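Nucleoplasmin-like protein (Drosophila melanogaster, PDB 1NLQ) binds core histones and functions in the ATP-facilitated assembly of regularly spaced nucleosomal arrays, its N-terminal core forming pentameric rings that pair into decamers. Local coordinates at residues Gln30-Lys35 against Val79-Ser84; Ile34-Leu39 against Tyr98-Asn103. All coordinates share one frame; numbering follows the deposited sequence.

Contact 1 (Gln30-Lys35 against Val79-Ser84); sequences QKLVIK and VEFYES
The F81 ring meets I34 at its edge, where I34 CG1 lies in the ring plane 3.9 Å from F81 CE1. Another ring borders the far end of the contact: the CG methylene of E83 sits over the centre of one face of Y82, 3.7 Å above its plane. Q30 and E83 cross at about a right angle, Q30 OE1 nearing E83 CG while accepting from R28 N; E83 OE1 accepts from G29 N.

F81, I34 and Y82 belong to two antiparallel strands of the nucleoplasmin beta-sandwich, 31-35 and 79-82, with Q30 and E83 just beyond the bridged pairs. The axes of these short segments come within 4.6 Å, their directions 165° apart. L32 with F81 and I34 with V79 are hydrogen-bonded pairs; K31 with Y82 and V33 with E80 are non-hydrogen-bonded. L32 N donates to F81 O at 2.9 Å and the return bond runs from F81 N to L32 O. Beyond Y82 the chain turns, and E83 N still reaches Q30 O at 2.8 Å, almost straight at 168°.

L32, I34, V79 and F81 line the sandwich interior, where F88 packs on L32 and I34, and V53 and T55 on F81; F6 of a second subunit also meets the F81 ring. The other face carries K31, V33, E80 and Y82, and there E4 of that second subunit gives K31 another salt bridge.

K31 reaches E80 by starting with CG anti to its backbone N (chi1 177°) and kinking at chi3. Its CD and CE methylenes cross the carboxylate obliquely, and K31 NZ sits almost equally far from both oxygens in a salt bridge whose two hydrogen bonds are weak, 2.9 Å from E80 OE2 and 3.0 Å from E80 OE1.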
loop_
_atom_site.group_PDB
_atom_site.type_symbol
_atom_site.label_atom_id
_atom_site.label_comp_id
_atom_site.label_asym_id
_atom_site.label_seq_id
_atom_site.Cartn_x
_atom_site.Cartn_y
_atom_site.Cartn_z
ATOM N N GLN A 30 1.649 7.564 -23.687
ATOM C CA GLN A 30 0.656 6.757 -22.998
ATOM C C GLN A 30 1.304 5.851 -21.963
ATOM O O GLN A 30 2.359 5.265 -22.202
ATOM C CB GLN A 30 -0.169 5.920 -23.983
ATOM C CG GLN A 30 0.608 4.950 -24.845
ATOM C CD GLN A 30 0.940 5.537 -26.207
ATOM O OE1 GLN A 30 1.668 6.521 -26.303
ATOM N NE2 GLN A 30 0.391 4.937 -27.269
ATOM N N LYS A 31 0.668 5.750 -20.801
ATOM C CA LYS A 31 1.177 4.922 -19.719
ATOM C C LYS A 31 0.045 4.213 -19.000
ATOM O O LYS A 31 -1.009 4.794 -18.762
ATOM C CB LYS A 31 1.944 5.777 -18.703
ATOM C CG LYS A 31 2.464 4.999 -17.494
ATOM C CD LYS A 31 3.007 5.911 -16.393
ATOM C CE LYS A 31 4.140 6.793 -16.895
ATOM N NZ LYS A 31 4.802 7.551 -15.789
ATOM N N LEU A 32 0.276 2.953 -18.660
ATOM C CA LEU A 32 -0.707 2.167 -17.930
ATOM C C LEU A 32 -0.164 1.972 -16.524
ATOM O O LEU A 32 0.932 1.440 -16.341
ATOM C CB LEU A 32 -0.903 0.805 -18.587
ATOM C CG LEU A 32 -1.880 -0.125 -17.863
ATOM C CD1 LEU A 32 -3.279 0.483 -17.853
ATOM C CD2 LEU A 32 -1.895 -1.467 -18.559
ATOM N N VAL A 33 -0.917 2.417 -15.526
ATOM C CA VAL A 33 -0.487 2.270 -14.148
ATOM C C VAL A 33 -1.377 1.224 -13.505
ATOM O O VAL A 33 -2.593 1.366 -13.509
ATOM C CB VAL A 33 -0.636 3.587 -13.359
ATOM C CG1 VAL A 33 -0.107 3.401 -11.938
ATOM C CG2 VAL A 33 0.110 4.711 -14.070
ATOM N N ILE A 34 -0.779 0.167 -12.977
ATOM C CA ILE A 34 -1.570 -0.875 -12.336
ATOM C C ILE A 34 -1.520 -0.667 -10.835
ATOM O O ILE A 34 -0.470 -0.820 -10.213
ATOM C CB ILE A 34 -1.045 -2.273 -12.692
ATOM C CG1 ILE A 34 -1.179 -2.509 -14.199
ATOM C CG2 ILE A 34 -1.823 -3.326 -11.928
ATOM C CD1 ILE A 34 -2.577 -2.256 -14.757
ATOM N N LYS A 35 -2.668 -0.312 -10.262
ATOM C CA LYS A 35 -2.769 -0.025 -8.839
ATOM C C LYS A 35 -3.130 -1.193 -7.948
ATOM O O LYS A 35 -2.603 -1.315 -6.848
ATOM C CB LYS A 35 -3.793 1.088 -8.607
ATOM C CG LYS A 35 -3.395 2.445 -9.158
ATOM C CD LYS A 35 -2.199 2.987 -8.405
ATOM C CE LYS A 35 -1.931 4.450 -8.726
ATOM N NZ LYS A 35 -0.849 4.999 -7.856
ATOM N N VAL A 79 2.731 -0.349 -10.341
ATOM C CA VAL A 79 3.756 -0.372 -11.368
ATOM C C VAL A 79 3.235 0.302 -12.619
ATOM O O VAL A 79 2.031 0.466 -12.792
ATOM C CB VAL A 79 4.176 -1.811 -11.716
ATOM C CG1 VAL A 79 4.799 -2.467 -10.510
ATOM C CG2 VAL A 79 2.976 -2.611 -12.198
ATOM N N GLU A 80 4.147 0.719 -13.488
ATOM C CA GLU A 80 3.739 1.359 -14.721
ATOM C C GLU A 80 4.421 0.821 -15.957
ATOM O O GLU A 80 5.544 0.321 -15.908
ATOM C CB GLU A 80 3.944 2.868 -14.642
ATOM C CG GLU A 80 5.281 3.319 -14.131
ATOM C CD GLU A 80 5.387 4.830 -14.159
ATOM O OE1 GLU A 80 4.505 5.499 -13.573
ATOM O OE2 GLU A 80 6.342 5.349 -14.770
ATOM N N PHE A 81 3.705 0.923 -17.066
ATOM C CA PHE A 81 4.181 0.470 -18.359
ATOM C C PHE A 81 4.020 1.660 -19.293
ATOM O O PHE A 81 2.919 2.163 -19.505
ATOM C CB PHE A 81 3.343 -0.715 -18.822
ATOM C CG PHE A 81 3.301 -1.841 -17.825
ATOM C CD1 PHE A 81 2.223 -1.987 -16.952
ATOM C CD2 PHE A 81 4.370 -2.720 -17.718
ATOM C CE1 PHE A 81 2.220 -2.994 -15.986
ATOM C CE2 PHE A 81 4.378 -3.728 -16.762
ATOM C CZ PHE A 81 3.302 -3.868 -15.889
ATOM N N TYR A 82 5.138 2.107 -19.846
ATOM C CA TYR A 82 5.156 3.276 -20.706
ATOM C C TYR A 82 5.266 2.918 -22.181
ATOM O O TYR A 82 6.088 2.091 -22.566
ATOM C CB TYR A 82 6.336 4.150 -20.288
ATOM C CG TYR A 82 6.539 5.423 -21.075
ATOM C CD1 TYR A 82 5.764 6.555 -20.827
ATOM C CD2 TYR A 82 7.554 5.514 -22.024
ATOM C CE1 TYR A 82 6.002 7.751 -21.504
ATOM C CE2 TYR A 82 7.800 6.699 -22.701
ATOM C CZ TYR A 82 7.022 7.814 -22.435
ATOM O OH TYR A 82 7.290 8.992 -23.096
ATOM N N GLU A 83 4.421 3.540 -22.992
ATOM C CA GLU A 83 4.432 3.323 -24.437
ATOM C C GLU A 83 4.833 1.916 -24.825
ATOM O O GLU A 83 5.856 1.710 -25.487
ATOM C CB GLU A 83 5.398 4.311 -25.100
ATOM C CG GLU A 83 4.950 5.748 -25.019
ATOM C CD GLU A 83 5.937 6.701 -25.648
ATOM O OE1 GLU A 83 5.577 7.876 -25.835
ATOM O OE2 GLU A 83 7.072 6.279 -25.948
ATOM N N SER A 84 4.040 0.936 -24.413
ATOM C CA SER A 84 4.355 -0.436 -24.752
ATOM C C SER A 84 3.115 -1.304 -24.723
ATOM O O SER A 84 2.123 -0.978 -24.070
ATOM C CB SER A 84 5.439 -0.986 -23.806
ATOM O OG SER A 84 5.103 -0.798 -22.441
#

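Contact 2 (Ile34-Leu39 against Tyr98-Asn103); sequences IKQILL and YIHGHN
Q36 and H100 lie side by side and point the same way, joined by a bond from Q36 NE2 to H100 ND1 of 3.0 Å with an N-H...N angle of 167°. With Q36 CG anti to the backbone N (chi1 172°) and the chain extended beyond it, NE2 is carried out beside the ring. The acceptor lies in the amide plane of Q36, but the donor stands 30° out of the imidazole plane, and amide and ring are steeply turned against each other. The other ring nitrogen, H100 NE2, makes a weak hydrogen bond to P63 O of a third subunit. L38 CD2 comes to the ring edge at H100 CE1 and also touches Y98 CD1, at 4.2 Å.

Beneath these side chains the backbones form a classic beta bulge: K35 N and Q36 N both donate to H100 O, at 2.8 Å and 3.2 Å respectively, the first in the carbonyl plane and the second tilted from it. The register therefore shifts by one residue between the I34-G101 and Q36-H100 pairs of this antiparallel sheet in the nucleoplasmin-fold sandwich. The CG methylene of K35 packs against the H102 ring edge, 3.6 Å from H102 CD2.

On the opposite face, I34 CD1 meets I99 CG2 at 3.7 Å, and V9 and L11 of the neighbouring strand 4-11 pack on I99.

Further out, the third subunit fixes the polar ends: its I64 O takes a second hydrogen bond from Q36 NE2, its D78 O receives H102 NE2, and its D78 carboxylate forms a salt bridge with K35 NZ. D78 of the same chain also pairs with that lysine, while E4 of the same chain holds H102 ND1.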
loop_
_atom_site.group_PDB
_atom_site.type_symbol
_atom_site.label_atom_id
_atom_site.label_comp_id
_atom_site.label_asym_id
_atom_site.label_seq_id
_atom_site.Cartn_x
_atom_site.Cartn_y
_atom_site.Cartn_z
ATOM N N ILE A 34 -0.779 0.167 -12.977
ATOM C CA ILE A 34 -1.570 -0.875 -12.336
ATOM C C ILE A 34 -1.520 -0.667 -10.835
ATOM O O ILE A 34 -0.470 -0.820 -10.213
ATOM C CB ILE A 34 -1.045 -2.273 -12.692
ATOM C CG1 ILE A 34 -1.179 -2.509 -14.199
ATOM C CG2 ILE A 34 -1.823 -3.326 -11.928
ATOM C CD1 ILE A 34 -2.577 -2.256 -14.757
ATOM N N LYS A 35 -2.668 -0.312 -10.262
ATOM C CA LYS A 35 -2.769 -0.025 -8.839
ATOM C C LYS A 35 -3.130 -1.193 -7.948
ATOM O O LYS A 35 -2.603 -1.315 -6.848
ATOM C CB LYS A 35 -3.793 1.088 -8.607
ATOM C CG LYS A 35 -3.395 2.445 -9.158
ATOM C CD LYS A 35 -2.199 2.987 -8.405
ATOM C CE LYS A 35 -1.931 4.450 -8.726
ATOM N NZ LYS A 35 -0.849 4.999 -7.856
ATOM N N GLN A 36 -4.037 -2.036 -8.415
ATOM C CA GLN A 36 -4.501 -3.157 -7.615
ATOM C C GLN A 36 -4.880 -4.377 -8.447
ATOM O O GLN A 36 -5.404 -4.257 -9.553
ATOM C CB GLN A 36 -5.705 -2.687 -6.771
ATOM C CG GLN A 36 -6.448 -3.771 -6.005
ATOM C CD GLN A 36 -7.659 -3.231 -5.241
ATOM O OE1 GLN A 36 -7.586 -2.976 -4.042
ATOM N NE2 GLN A 36 -8.774 -3.050 -5.943
ATOM N N ILE A 37 -4.568 -5.555 -7.913
ATOM C CA ILE A 37 -4.915 -6.823 -8.547
ATOM C C ILE A 37 -5.609 -7.549 -7.411
ATOM O O ILE A 37 -5.003 -7.856 -6.386
ATOM C CB ILE A 37 -3.673 -7.585 -9.049
ATOM C CG1 ILE A 37 -2.974 -6.744 -10.123
ATOM C CG2 ILE A 37 -4.097 -8.917 -9.661
ATOM C CD1 ILE A 37 -1.750 -7.391 -10.757
ATOM N N LEU A 38 -6.893 -7.804 -7.616
ATOM C CA LEU A 38 -7.759 -8.383 -6.606
ATOM C C LEU A 38 -8.357 -9.732 -6.970
ATOM O O LEU A 38 -8.802 -9.932 -8.099
ATOM C CB LEU A 38 -8.870 -7.364 -6.345
ATOM C CG LEU A 38 -10.033 -7.614 -5.390
ATOM C CD1 LEU A 38 -9.545 -7.713 -3.949
ATOM C CD2 LEU A 38 -11.009 -6.456 -5.543
ATOM N N LEU A 39 -8.367 -10.646 -6.000
ATOM C CA LEU A 39 -8.911 -11.983 -6.197
ATOM C C LEU A 39 -10.416 -11.991 -5.905
ATOM O O LEU A 39 -10.855 -11.525 -4.862
ATOM C CB LEU A 39 -8.198 -12.972 -5.274
ATOM C CG LEU A 39 -8.602 -14.447 -5.417
ATOM C CD1 LEU A 39 -8.170 -14.971 -6.777
ATOM C CD2 LEU A 39 -7.950 -15.261 -4.307
ATOM N N TYR A 98 -9.265 -9.451 -10.782
ATOM C CA TYR A 98 -9.528 -8.142 -11.350
ATOM C C TYR A 98 -8.263 -7.284 -11.331
ATOM O O TYR A 98 -7.526 -7.271 -10.347
ATOM C CB TYR A 98 -10.641 -7.442 -10.560
ATOM C CG TYR A 98 -11.798 -8.346 -10.200
ATOM C CD1 TYR A 98 -12.020 -8.731 -8.874
ATOM C CD2 TYR A 98 -12.671 -8.823 -11.181
ATOM C CE1 TYR A 98 -13.083 -9.563 -8.536
ATOM C CE2 TYR A 98 -13.736 -9.660 -10.844
ATOM C CZ TYR A 98 -13.930 -10.023 -9.527
ATOM O OH TYR A 98 -14.975 -10.865 -9.201
ATOM N N ILE A 99 -8.013 -6.577 -12.426
ATOM C CA ILE A 99 -6.845 -5.704 -12.519
ATOM C C ILE A 99 -7.354 -4.270 -12.618
ATOM O O ILE A 99 -8.134 -3.946 -13.520
ATOM C CB ILE A 99 -5.990 -6.048 -13.761
ATOM C CG1 ILE A 99 -5.487 -7.490 -13.656
ATOM C CG2 ILE A 99 -4.807 -5.102 -13.861
ATOM C CD1 ILE A 99 -4.749 -7.985 -14.892
ATOM N N HIS A 100 -6.931 -3.420 -11.683
ATOM C CA HIS A 100 -7.363 -2.025 -11.651
ATOM C C HIS A 100 -6.212 -1.035 -11.787
ATOM O O HIS A 100 -5.115 -1.265 -11.282
ATOM C CB HIS A 100 -8.084 -1.720 -10.338
ATOM C CG HIS A 100 -9.183 -2.679 -10.007
ATOM N ND1 HIS A 100 -9.184 -3.431 -8.853
ATOM C CD2 HIS A 100 -10.326 -2.994 -10.663
ATOM C CE1 HIS A 100 -10.278 -4.170 -8.812
ATOM N NE2 HIS A 100 -10.988 -3.924 -9.898
ATOM N N GLY A 101 -6.478 0.085 -12.447
ATOM C CA GLY A 101 -5.431 1.074 -12.607
ATOM C C GLY A 101 -5.856 2.340 -13.321
ATOM O O GLY A 101 -7.047 2.655 -13.421
ATOM N N HIS A 102 -4.848 3.073 -13.788
ATOM C CA HIS A 102 -5.031 4.332 -14.500
ATOM C C HIS A 102 -4.578 4.148 -15.930
ATOM O O HIS A 102 -3.469 3.673 -16.167
ATOM C CB HIS A 102 -4.177 5.437 -13.878
ATOM C CG HIS A 102 -4.547 5.779 -12.471
ATOM N ND1 HIS A 102 -4.823 7.070 -12.072
ATOM C CD2 HIS A 102 -4.691 5.006 -11.368
ATOM C CE1 HIS A 102 -5.122 7.075 -10.784
ATOM N NE2 HIS A 102 -5.049 5.836 -10.333
ATOM N N ASN A 103 -5.429 4.528 -16.877
ATOM C CA ASN A 103 -5.096 4.420 -18.291
ATOM C C ASN A 103 -4.753 5.835 -18.731
ATOM O O ASN A 103 -5.636 6.617 -19.052
ATOM C CB ASN A 103 -6.297 3.916 -19.086
ATOM C CG ASN A 103 -5.906 3.355 -20.430
ATOM O OD1 ASN A 103 -4.867 3.716 -20.988
ATOM N ND2 ASN A 103 -6.738 2.461 -20.965
#

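Overall arrangement
Contacts 1 and 2 use the two edges of strand 31-39: 74-82 lies along one and 97-104 along the other, all within one antiparallel sheet. Their centres are 11 Å apart, and they share I34 and K35. A probable hydrogen bond from H102 N to V33 O, 2.8 Å, ties them. L32 CD1 packs 3.6 Å from H102 O. Each faces a different subunit of the pentamer, contact 1 chiefly a second and contact 2 a third. The inferred pentamer-pentamer sites lie near contact 2, the L39 side chain being about 6 Å from that of K68 and about 7 Å from that of E45. The I99 side chain is about 14 Å from a bound magnesium ion.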